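Local structure of phosphodiesterase (Salpingoeca rosetta, 7CJ3) at residues Phe241-Gln245 against Gly246-Phe250. The protein belongs to the bacteriorhodopsin-like family of membrane proteins and holds retinal within the helix bundle of its transmembrane domain. Sequence-based numbering, arbitrary orientation.
Sequences FLRRQ and GYIDF
Gly-246 N gives a weak hydrogen bond to Arg-243 O as the chain leaves helix 235-245. Its positive phi (104°) suits glycine, since a CB here would jam against the preceding carbonyl. The reversal lets Tyr-247 N reach Leu-242 O at 3.0 Å, nearly in line with the C=O bond; Ile-248 N adds a longer, weak bond to the same oxygen. The poorly ordered ring of Tyr-247 offers an apolar surface obliquely to Gln-245 CB and Leu-242 CD2, crossing the leucine side chain at about a right angle. Branched Ile-248 folds back over the helix: its CG1, set between backbone N and carbonyl carbon (chi1 61°), lies 3.7 Å from Arg-243 CA, and CD1 meets the CB atoms of Leu-242 and Arg-243. Asp-249, a good capping residue, takes the N-cap position of helix 250-277. An in-plane N-H of Arg-243 NH1 reaches a lone pair of Phe-250 O at 3.2 Å. The flat, apolar Phe-250 ring suits Arg-243 CD and guanidinium: CE1 lies over one guanidinium face, toward its rim, the planes 32° apart. Salt bridges to Glu-240 and Glu-254 further fix this buried arginine. Gly-246's positive phi and the Gly-246 N–Arg-243 O and Tyr-247 N–Leu-242 O bonds make a Schellman motif, in a short interhelical turn of the rhodopsin-like bundle.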
ATOM      1  N   PHE B 241     -18.159 -11.938  13.222  1.00 33.26           N
ATOM      2  CA  PHE B 241     -18.486 -13.054  14.151  1.00 35.55           C
ATOM      3  C   PHE B 241     -17.740 -12.916  15.480  1.00 34.79           C
ATOM      4  O   PHE B 241     -18.385 -12.942  16.530  1.00 34.52           O
ATOM      5  CB  PHE B 241     -18.115 -14.413  13.556  1.00 36.05           C
ATOM      6  CG  PHE B 241     -18.520 -15.548  14.448  1.00 38.57           C
ATOM      7  CD1 PHE B 241     -19.862 -15.882  14.589  1.00 41.10           C
ATOM      8  CD2 PHE B 241     -17.578 -16.247  15.191  1.00 42.27           C
ATOM      9  CE1 PHE B 241     -20.247 -16.930  15.412  1.00 41.97           C
ATOM     10  CE2 PHE B 241     -17.967 -17.269  16.046  1.00 43.69           C
ATOM     11  CZ  PHE B 241     -19.303 -17.612  16.146  1.00 45.22           C
ATOM     12  N   LEU B 242     -16.414 -12.797  15.417  1.00 37.26           N
ATOM     13  CA  LEU B 242     -15.490 -12.771  16.582  1.00 34.30           C
ATOM     14  C   LEU B 242     -15.693 -11.509  17.424  1.00 40.79           C
ATOM     15  O   LEU B 242     -15.485 -11.587  18.652  1.00 41.22           O
ATOM     16  CB  LEU B 242     -14.053 -12.824  16.071  1.00 36.55           C
ATOM     17  CG  LEU B 242     -13.594 -14.200  15.589  1.00 40.05           C
ATOM     18  CD1 LEU B 242     -12.268 -14.118  14.844  1.00 41.00           C
ATOM     19  CD2 LEU B 242     -13.483 -15.155  16.762  1.00 42.59           C
ATOM     20  N   ARG B 243     -16.024 -10.372  16.798  1.00 39.34           N
ATOM     21  CA  ARG B 243     -16.180  -9.098  17.537  1.00 35.52           C
ATOM     22  C   ARG B 243     -17.557  -9.075  18.221  1.00 36.85           C
ATOM     23  O   ARG B 243     -17.629  -8.725  19.428  1.00 33.43           O
ATOM     24  CB  ARG B 243     -15.961  -7.917  16.600  1.00 34.27           C
ATOM     25  CG  ARG B 243     -15.966  -6.586  17.338  1.00 34.06           C
ATOM     26  CD  ARG B 243     -15.561  -5.429  16.456  1.00 36.53           C
ATOM     27  NE  ARG B 243     -16.234  -5.372  15.166  1.00 36.90           N
ATOM     28  CZ  ARG B 243     -15.779  -4.743  14.083  1.00 35.21           C
ATOM     29  NH1 ARG B 243     -14.626  -4.099  14.093  1.00 30.61           N
ATOM     30  NH2 ARG B 243     -16.492  -4.794  12.970  1.00 36.65           N
ATOM     31  N   ARG B 244     -18.609  -9.460  17.501  1.00 35.85           N
ATOM     32  CA  ARG B 244     -19.993  -9.461  18.034  1.00 37.37           C
ATOM     33  C   ARG B 244     -20.106 -10.361  19.274  1.00 39.66           C
ATOM     34  O   ARG B 244     -21.026 -10.111  20.095  1.00 38.56           O
ATOM     35  CB  ARG B 244     -20.981  -9.918  16.956  1.00 33.44           C
ATOM     36  CG  ARG B 244     -21.564  -8.771  16.147  1.00 28.69           C
ATOM     37  CD  ARG B 244     -22.618  -9.162  15.144  1.00 26.78           C
ATOM     38  NE  ARG B 244     -22.435  -8.535  13.862  1.00 25.80           N
ATOM     39  CZ  ARG B 244     -23.380  -8.393  12.922  1.00 28.55           C
ATOM     40  NH1 ARG B 244     -24.612  -8.843  13.111  1.00 28.40           N
ATOM     41  NH2 ARG B 244     -23.090  -7.772  11.788  1.00 30.13           N
ATOM     42  N   GLN B 245     -19.252 -11.387  19.382  1.00 45.02           N
ATOM     43  CA  GLN B 245     -19.305 -12.428  20.456  1.00 43.34           C
ATOM     44  C   GLN B 245     -18.450 -11.995  21.655  1.00 42.03           C
ATOM     45  O   GLN B 245     -18.667 -12.514  22.736  1.00 45.08           O
ATOM     46  CB  GLN B 245     -18.822 -13.773  19.914  1.00 41.12           C
ATOM     47  CG  GLN B 245     -19.638 -14.313  18.745  1.00 40.30           C
ATOM     48  CD  GLN B 245     -21.016 -14.784  19.136  1.00 44.51           C
ATOM     49  OE1 GLN B 245     -21.935 -14.849  18.326  1.00 45.42           O
ATOM     50  NE2 GLN B 245     -21.183 -15.139  20.403  1.00 46.67           N
ATOM     51  N   GLY B 246     -17.509 -11.075  21.463  1.00 41.80           N
ATOM     52  CA  GLY B 246     -16.723 -10.477  22.552  1.00 44.59           C
ATOM     53  C   GLY B 246     -15.316 -11.023  22.631  1.00 45.92           C
ATOM     54  O   GLY B 246     -14.669 -10.738  23.637  1.00 45.91           O
ATOM     55  N   TYR B 247     -14.843 -11.704  21.580  1.00 55.81           N
ATOM     56  CA  TYR B 247     -13.548 -12.440  21.534  1.00 53.80           C
ATOM     57  C   TYR B 247     -12.385 -11.548  21.067  1.00 47.88           C
ATOM     58  O   TYR B 247     -11.250 -11.866  21.428  1.00 43.34           O
ATOM     59  CB  TYR B 247     -13.687 -13.676  20.645  1.00 61.78           C
ATOM     60  CG  TYR B 247     -14.675 -14.697  21.155  1.00 74.95           C
ATOM     61  CD1 TYR B 247     -14.768 -15.007  22.506  1.00 82.23           C
ATOM     62  CD2 TYR B 247     -15.480 -15.402  20.269  1.00 76.40           C
ATOM     63  CE1 TYR B 247     -15.661 -15.962  22.968  1.00 85.09           C
ATOM     64  CE2 TYR B 247     -16.361 -16.384  20.714  1.00 81.16           C
ATOM     65  CZ  TYR B 247     -16.462 -16.650  22.071  1.00 87.12           C
ATOM     66  OH  TYR B 247     -17.346 -17.582  22.528  1.00 98.23           O
ATOM     67  N   ILE B 248     -12.658 -10.515  20.251  1.00 50.88           N
ATOM     68  CA  ILE B 248     -11.736  -9.382  19.906  1.00 43.01           C
ATOM     69  C   ILE B 248     -12.465  -8.084  20.260  1.00 37.37           C
ATOM     70  O   ILE B 248     -13.701  -8.088  20.185  1.00 39.86           O
ATOM     71  CB  ILE B 248     -11.314  -9.418  18.419  1.00 44.97           C
ATOM     72  CG1 ILE B 248     -12.498  -9.287  17.460  1.00 45.55           C
ATOM     73  CG2 ILE B 248     -10.526 -10.685  18.114  1.00 50.18           C
ATOM     74  CD1 ILE B 248     -12.090  -9.188  16.015  1.00 46.63           C
ATOM     75  N   ASP B 249     -11.738  -7.028  20.630  1.00 37.67           N
ATOM     76  CA  ASP B 249     -12.298  -5.661  20.820  1.00 35.47           C
ATOM     77  C   ASP B 249     -12.461  -4.981  19.447  1.00 35.47           C
ATOM     78  O   ASP B 249     -12.063  -5.544  18.409  1.00 40.49           O
ATOM     79  CB  ASP B 249     -11.457  -4.821  21.797  1.00 41.12           C
ATOM     80  CG  ASP B 249     -10.031  -4.463  21.374  1.00 47.72           C
ATOM     81  OD1 ASP B 249      -9.201  -5.350  21.396  1.00 61.04           O
ATOM     82  OD2 ASP B 249      -9.755  -3.270  21.057  1.00 60.89           O
ATOM     83  N   PHE B 250     -13.038  -3.787  19.442  1.00 32.54           N
ATOM     84  CA  PHE B 250     -13.497  -3.069  18.234  1.00 28.09           C
ATOM     85  C   PHE B 250     -12.309  -2.735  17.333  1.00 28.10           C
ATOM     86  O   PHE B 250     -12.349  -3.115  16.107  1.00 24.45           O
ATOM     87  CB  PHE B 250     -14.239  -1.797  18.642  1.00 29.13           C
ATOM     88  CG  PHE B 250     -14.887  -1.161  17.452  1.00 32.02           C
ATOM     89  CD1 PHE B 250     -15.863  -1.850  16.744  1.00 30.16           C
ATOM     90  CD2 PHE B 250     -14.460   0.087  16.998  1.00 32.75           C
ATOM     91  CE1 PHE B 250     -16.430  -1.280  15.613  1.00 31.76           C
ATOM     92  CE2 PHE B 250     -15.037   0.653  15.871  1.00 30.34           C
ATOM     93  CZ  PHE B 250     -16.021  -0.031  15.182  1.00 30.47           C
TER